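Local coordinates for protein COG0778: Nitroreductase (Streptococcus pneumoniae, PDB 2B67) that binds flavin mononucleotide and probably catalyses NAD(P)H-dependent reduction of its substrates, as nitroreductase-like flavoenzymes do, at residues Gln107-Tyr110 with Phe111-Leu115; Ala120-Ser123 with Glu124-Ser128. One frame throughout, in Å; residues are numbered along the deposited sequence. Where two conformers were deposited one is given.

Interaction 1 of 2, residues Gln107-Tyr110 with Phe111-Leu115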
loop_
_atom_site.group_PDB
_atom_site.type_symbol
_atom_site.label_atom_id
_atom_site.label_comp_id
_atom_site.label_asym_id
_atom_site.label_seq_id
_atom_site.Cartn_x
_atom_site.Cartn_y
_atom_site.Cartn_z
ATOM N N GLN A 107 -14.727 22.713 0.623
ATOM C CA GLN A 107 -14.317 21.344 0.922
ATOM C C GLN A 107 -15.508 20.441 1.267
ATOM O O GLN A 107 -15.585 19.281 0.806
ATOM C CB GLN A 107 -13.277 21.346 2.037
ATOM C CG GLN A 107 -11.953 21.949 1.604
ATOM C CD GLN A 107 -10.939 22.074 2.752
ATOM O OE1 GLN A 107 -11.253 22.545 3.854
ATOM N NE2 GLN A 107 -9.718 21.648 2.487
ATOM N N LEU A 108 -16.441 20.960 2.067
ATOM C CA LEU A 108 -17.622 20.180 2.414
ATOM C C LEU A 108 -18.481 19.809 1.178
ATOM O O LEU A 108 -18.994 18.699 1.094
ATOM C CB LEU A 108 -18.462 20.905 3.479
ATOM C CG LEU A 108 -17.960 20.915 4.934
ATOM C CD1 LEU A 108 -18.781 21.885 5.785
ATOM C CD2 LEU A 108 -17.996 19.517 5.552
ATOM N N GLN A 109 -18.637 20.751 0.242
ATOM C CA GLN A 109 -19.393 20.535 -1.012
ATOM C C GLN A 109 -18.685 19.506 -1.881
ATOM O O GLN A 109 -19.308 18.682 -2.558
ATOM C CB GLN A 109 -19.500 21.861 -1.785
ATOM C CG GLN A 109 -19.933 21.729 -3.252
ATOM C CD GLN A 109 -21.368 22.208 -3.542
ATOM O OE1 GLN A 109 -22.331 21.865 -2.827
ATOM N NE2 GLN A 109 -21.509 23.011 -4.613
ATOM N N TYR A 110 -17.365 19.575 -1.850
ATOM C CA TYR A 110 -16.556 18.669 -2.611
ATOM C C TYR A 110 -16.777 17.232 -2.139
ATOM O O TYR A 110 -17.092 16.373 -2.946
ATOM C CB TYR A 110 -15.106 19.079 -2.521
ATOM C CG TYR A 110 -14.153 18.073 -3.093
ATOM C CD1 TYR A 110 -13.304 17.359 -2.256
ATOM C CD2 TYR A 110 -14.076 17.852 -4.479
ATOM C CE1 TYR A 110 -12.395 16.444 -2.758
ATOM C CE2 TYR A 110 -13.169 16.926 -4.998
ATOM C CZ TYR A 110 -12.330 16.229 -4.126
ATOM O OH TYR A 110 -11.406 15.320 -4.597
ATOM N N PHE A 111 -16.651 16.983 -0.836
ATOM C CA PHE A 111 -16.903 15.640 -0.306
ATOM C C PHE A 111 -18.389 15.226 -0.355
ATOM O O PHE A 111 -18.701 14.052 -0.576
ATOM C CB PHE A 111 -16.364 15.514 1.120
ATOM C CG PHE A 111 -14.855 15.420 1.204
ATOM C CD1 PHE A 111 -14.115 16.432 1.813
ATOM C CD2 PHE A 111 -14.183 14.301 0.728
ATOM C CE1 PHE A 111 -12.703 16.346 1.917
ATOM C CE2 PHE A 111 -12.774 14.193 0.825
ATOM C CZ PHE A 111 -12.027 15.220 1.412
HETATM N N MSE A 112 -19.293 16.184 -0.141
HETATM C CA MSE A 112 -20.733 15.906 -0.174
HETATM C C MSE A 112 -21.293 15.644 -1.589
HETATM O O MSE A 112 -22.136 14.769 -1.753
HETATM C CB MSE A 112 -21.532 17.043 0.475
HETATM C CG MSE A 112 -21.490 17.066 1.999
HETATM SE SE MSE A 112 -22.034 15.374 2.859
HETATM C CE MSE A 112 -23.859 15.348 2.434
ATOM N N LYS A 113 -20.809 16.377 -2.589
ATOM C CA LYS A 113 -21.368 16.337 -3.944
ATOM C C LYS A 113 -20.376 16.122 -5.105
ATOM O O LYS A 113 -20.603 15.284 -5.993
ATOM C CB LYS A 113 -22.250 17.591 -4.185
ATOM C CG LYS A 113 -23.714 17.342 -3.765
ATOM C CD LYS A 113 -24.341 18.528 -3.094
ATOM C CE LYS A 113 -25.716 18.167 -2.540
ATOM N NZ LYS A 113 -26.241 19.287 -1.662
ATOM N N ASN A 114 -19.288 16.872 -5.133
ATOM C CA ASN A 114 -18.380 16.737 -6.263
ATOM C C ASN A 114 -17.719 15.368 -6.326
ATOM O O ASN A 114 -17.834 14.647 -7.338
ATOM C CB ASN A 114 -17.328 17.852 -6.267
ATOM C CG ASN A 114 -17.927 19.182 -6.654
ATOM O OD1 ASN A 114 -18.686 19.773 -5.888
ATOM N ND2 ASN A 114 -17.626 19.636 -7.870
ATOM N N LEU A 115 -17.059 15.007 -5.235
ATOM C CA LEU A 115 -16.322 13.775 -5.205
ATOM C C LEU A 115 -17.232 12.585 -5.557
ATOM O O LEU A 115 -16.899 11.852 -6.491
ATOM C CB LEU A 115 -15.596 13.579 -3.879
ATOM C CG LEU A 115 -14.193 12.982 -3.943
ATOM C CD1 LEU A 115 -13.758 12.379 -2.582
ATOM C CD2 LEU A 115 -14.037 11.995 -5.078
#
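Tyr110 meets Leu115 and Phe111 along one side of a helix whose hydrogen-bond pattern changes within this turn. Phe111 N donates to Gln107 O and Met112 N to Leu108 O, the usual four-residue spacing. Gln109 O then takes two donors, Lys113 N at 2.8 Å and Asn114 N at 3.1 Å, and Leu115 N reaches Tyr110 O at 2.7 Å in the carbonyl plane, a nearly straight bond from a donor five residues on. The helix thus widens into a pi-type turn at 111-114 while the amides of Lys113, Asn114 and Leu115 all keep an acceptor, Gln109 O serving two and Tyr110 O the third. The side chain of Tyr110, with CG anti to the backbone N (chi1 171°), runs forward so that Leu115 CB lies over one face of its ring, 4.3 Å from the centroid, while Leu115 CG touches Tyr110 CZ at 3.7 Å. An edge of the same ring points to the face of Phe111 in a T-shaped pair, planes at 63°. Toward the beginning of the helix, Gln107 OE1 accepts from Ser104 N. Phe111 also meets Phe103, Leu108, Phe111, Met112 and Leu115 pack on helix 87-98, and Tyr110 and Leu115 touch the loop residue His43, part of an FMN pocket.

Interaction 2 of 2, residues Ala120-Ser123 with Glu124-Ser128; sequences ARYS and EQQVS
A capping box opens helix 124-148: Ser123 occupies the N-cap, and Gln126, three residues on, returns its side chain to the Ser123 backbone. The two bonds are reciprocal. Gln126 N donates to Ser123 OG at 2.9 Å with an N-H...O angle of 158°, and Ser123 N donates to Gln126 OE1 at 3.2 Å. The second is the more bent, at 146°, and its donor stands above the plane of the amide carbonyl, off the lone pairs. Ser123 OG is placed for its role by a chi1 of 81°, which sets it between the backbone N and the carbonyl carbon and turns it to the first turn of the helix. Gln126 points back with CG anti to its own carbonyl carbon and an extended chain beyond, so that CG lies beside Ser123 OG and OE1 comes within 3.3 Å of Tyr122 CA. Ser123 O starts the regular helical ladder by accepting from Val127 N at 3.0 Å in an almost straight bond. An apolar contact backs the box: Val127 CG2 touches Tyr122 CB at 3.5 Å and sits at the edge of the tyrosine ring, near its plane. The amide plane of Gln126 stands steeply to that ring, which also meets Phe119 edge-to-face. Further along, Ser128 OG bonds to Asp129 OD1 of the second subunit, and Gln125 NE2 to Asp129 of its own chain, placing the helix start at the dimer interface. With a serine hydroxyl and a glutamine carbonyl as acceptors, the cap is made from uncharged groups: it satisfies the Gln126 amide of the first helical turn and the Ser123 amide just before it, and its bonds should depend little on pH.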
loop_
_atom_site.group_PDB
_atom_site.type_symbol
_atom_site.label_atom_id
_atom_site.label_comp_id
_atom_site.label_asym_id
_atom_site.label_seq_id
_atom_site.Cartn_x
_atom_site.Cartn_y
_atom_site.Cartn_z
ATOM N N ALA A 120 -19.072 8.059 -9.159
ATOM C CA ALA A 120 -20.154 7.489 -9.947
ATOM C C ALA A 120 -19.740 7.120 -11.370
ATOM O O ALA A 120 -20.337 6.222 -11.960
ATOM C CB ALA A 120 -21.362 8.446 -9.973
ATOM N N ARG A 121 -18.744 7.816 -11.923
ATOM C CA ARG A 121 -18.244 7.546 -13.288
ATOM C C ARG A 121 -17.078 6.542 -13.381
ATOM O O ARG A 121 -16.544 6.304 -14.472
ATOM C CB ARG A 121 -17.828 8.849 -13.971
ATOM C CG ARG A 121 -18.957 9.581 -14.666
ATOM C CD ARG A 121 -18.471 10.956 -15.104
ATOM N NE ARG A 121 -18.604 11.949 -14.046
ATOM C CZ ARG A 121 -17.924 13.093 -13.989
ATOM N NH1 ARG A 121 -17.023 13.390 -14.929
ATOM N NH2 ARG A 121 -18.140 13.936 -12.991
ATOM N N TYR A 122 -16.677 5.971 -12.248
ATOM C CA TYR A 122 -15.657 4.902 -12.246
ATOM C C TYR A 122 -16.206 3.582 -12.805
ATOM O O TYR A 122 -17.251 3.109 -12.392
ATOM C CB TYR A 122 -15.135 4.655 -10.820
ATOM C CG TYR A 122 -14.165 5.682 -10.282
ATOM C CD1 TYR A 122 -14.173 7.005 -10.759
ATOM C CD2 TYR A 122 -13.239 5.344 -9.284
ATOM C CE1 TYR A 122 -13.295 7.933 -10.289
ATOM C CE2 TYR A 122 -12.348 6.295 -8.782
ATOM C CZ TYR A 122 -12.384 7.582 -9.290
ATOM O OH TYR A 122 -11.529 8.555 -8.821
ATOM N N SER A 123 -15.472 2.975 -13.717
ATOM C CA SER A 123 -15.717 1.581 -14.080
ATOM C C SER A 123 -15.617 0.663 -12.841
ATOM O O SER A 123 -15.124 1.072 -11.771
ATOM C CB SER A 123 -14.700 1.139 -15.131
ATOM O OG SER A 123 -13.444 0.790 -14.544
ATOM N N GLU A 124 -16.110 -0.563 -12.974
ATOM C CA GLU A 124 -15.981 -1.542 -11.905
ATOM C C GLU A 124 -14.521 -1.896 -11.572
ATOM O O GLU A 124 -14.201 -2.117 -10.401
ATOM C CB GLU A 124 -16.813 -2.791 -12.188
ATOM C CG GLU A 124 -18.149 -2.749 -11.460
ATOM C CD GLU A 124 -18.895 -4.067 -11.507
ATOM O OE1 GLU A 124 -19.723 -4.226 -12.438
ATOM O OE2 GLU A 124 -18.643 -4.935 -10.620
ATOM N N GLN A 125 -13.656 -1.920 -12.589
ATOM C CA GLN A 125 -12.243 -2.192 -12.393
ATOM C C GLN A 125 -11.595 -1.006 -11.710
ATOM O O GLN A 125 -10.758 -1.195 -10.854
ATOM C CB GLN A 125 -11.510 -2.501 -13.716
ATOM C CG GLN A 125 -9.994 -2.781 -13.502
ATOM C CD GLN A 125 -9.131 -2.682 -14.776
ATOM O OE1 GLN A 125 -9.583 -3.034 -15.873
ATOM N NE2 GLN A 125 -7.872 -2.228 -14.621
ATOM N N GLN A 126 -11.988 0.212 -12.094
ATOM C CA GLN A 126 -11.427 1.424 -11.486
ATOM C C GLN A 126 -11.715 1.483 -10.003
ATOM O O GLN A 126 -10.792 1.696 -9.229
ATOM C CB GLN A 126 -11.909 2.699 -12.175
ATOM C CG GLN A 126 -11.229 2.950 -13.522
ATOM C CD GLN A 126 -11.772 4.200 -14.258
ATOM O OE1 GLN A 126 -12.780 4.774 -13.864
ATOM N NE2 GLN A 126 -11.066 4.633 -15.303
ATOM N N VAL A 127 -12.978 1.268 -9.618
ATOM C CA VAL A 127 -13.367 1.142 -8.206
ATOM C C VAL A 127 -12.578 0.054 -7.458
ATOM O O VAL A 127 -12.014 0.312 -6.382
ATOM C CB VAL A 127 -14.889 0.928 -8.023
ATOM C CG1 VAL A 127 -15.238 0.647 -6.548
ATOM C CG2 VAL A 127 -15.638 2.173 -8.434
ATOM N N SER A 128 -12.540 -1.146 -8.033
ATOM C CA SER A 128 -11.912 -2.281 -7.386
ATOM C C SER A 128 -10.388 -2.059 -7.160
ATOM O O SER A 128 -9.850 -2.439 -6.106
ATOM C CB SER A 128 -12.147 -3.575 -8.199
ATOM O OG SER A 128 -11.711 -4.700 -7.450
#

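How the interactions relate
Interactions 1 and 2 follow one another along the chain: 107-115 lies within helix 105-120, whereas interaction 2 spans the turn that leads into helix 124-148, with centres about 19 Å apart and no direct touch. Interaction 1 is partly buried, with Phe111 and Leu115 packed inward, and relies on main-chain bonds and aromatic and aliphatic packing. Interaction 2 is a surface contact in which side-chain polar atoms serve the backbone at a helix start. One adjusts hydrogen bonding in mid-helix, through a wider turn; the other supplies acceptors where a helix begins. Neither Phe111 nor Tyr122 touches a bound flavin, though their side chains come to about 7 and 8 Å of one.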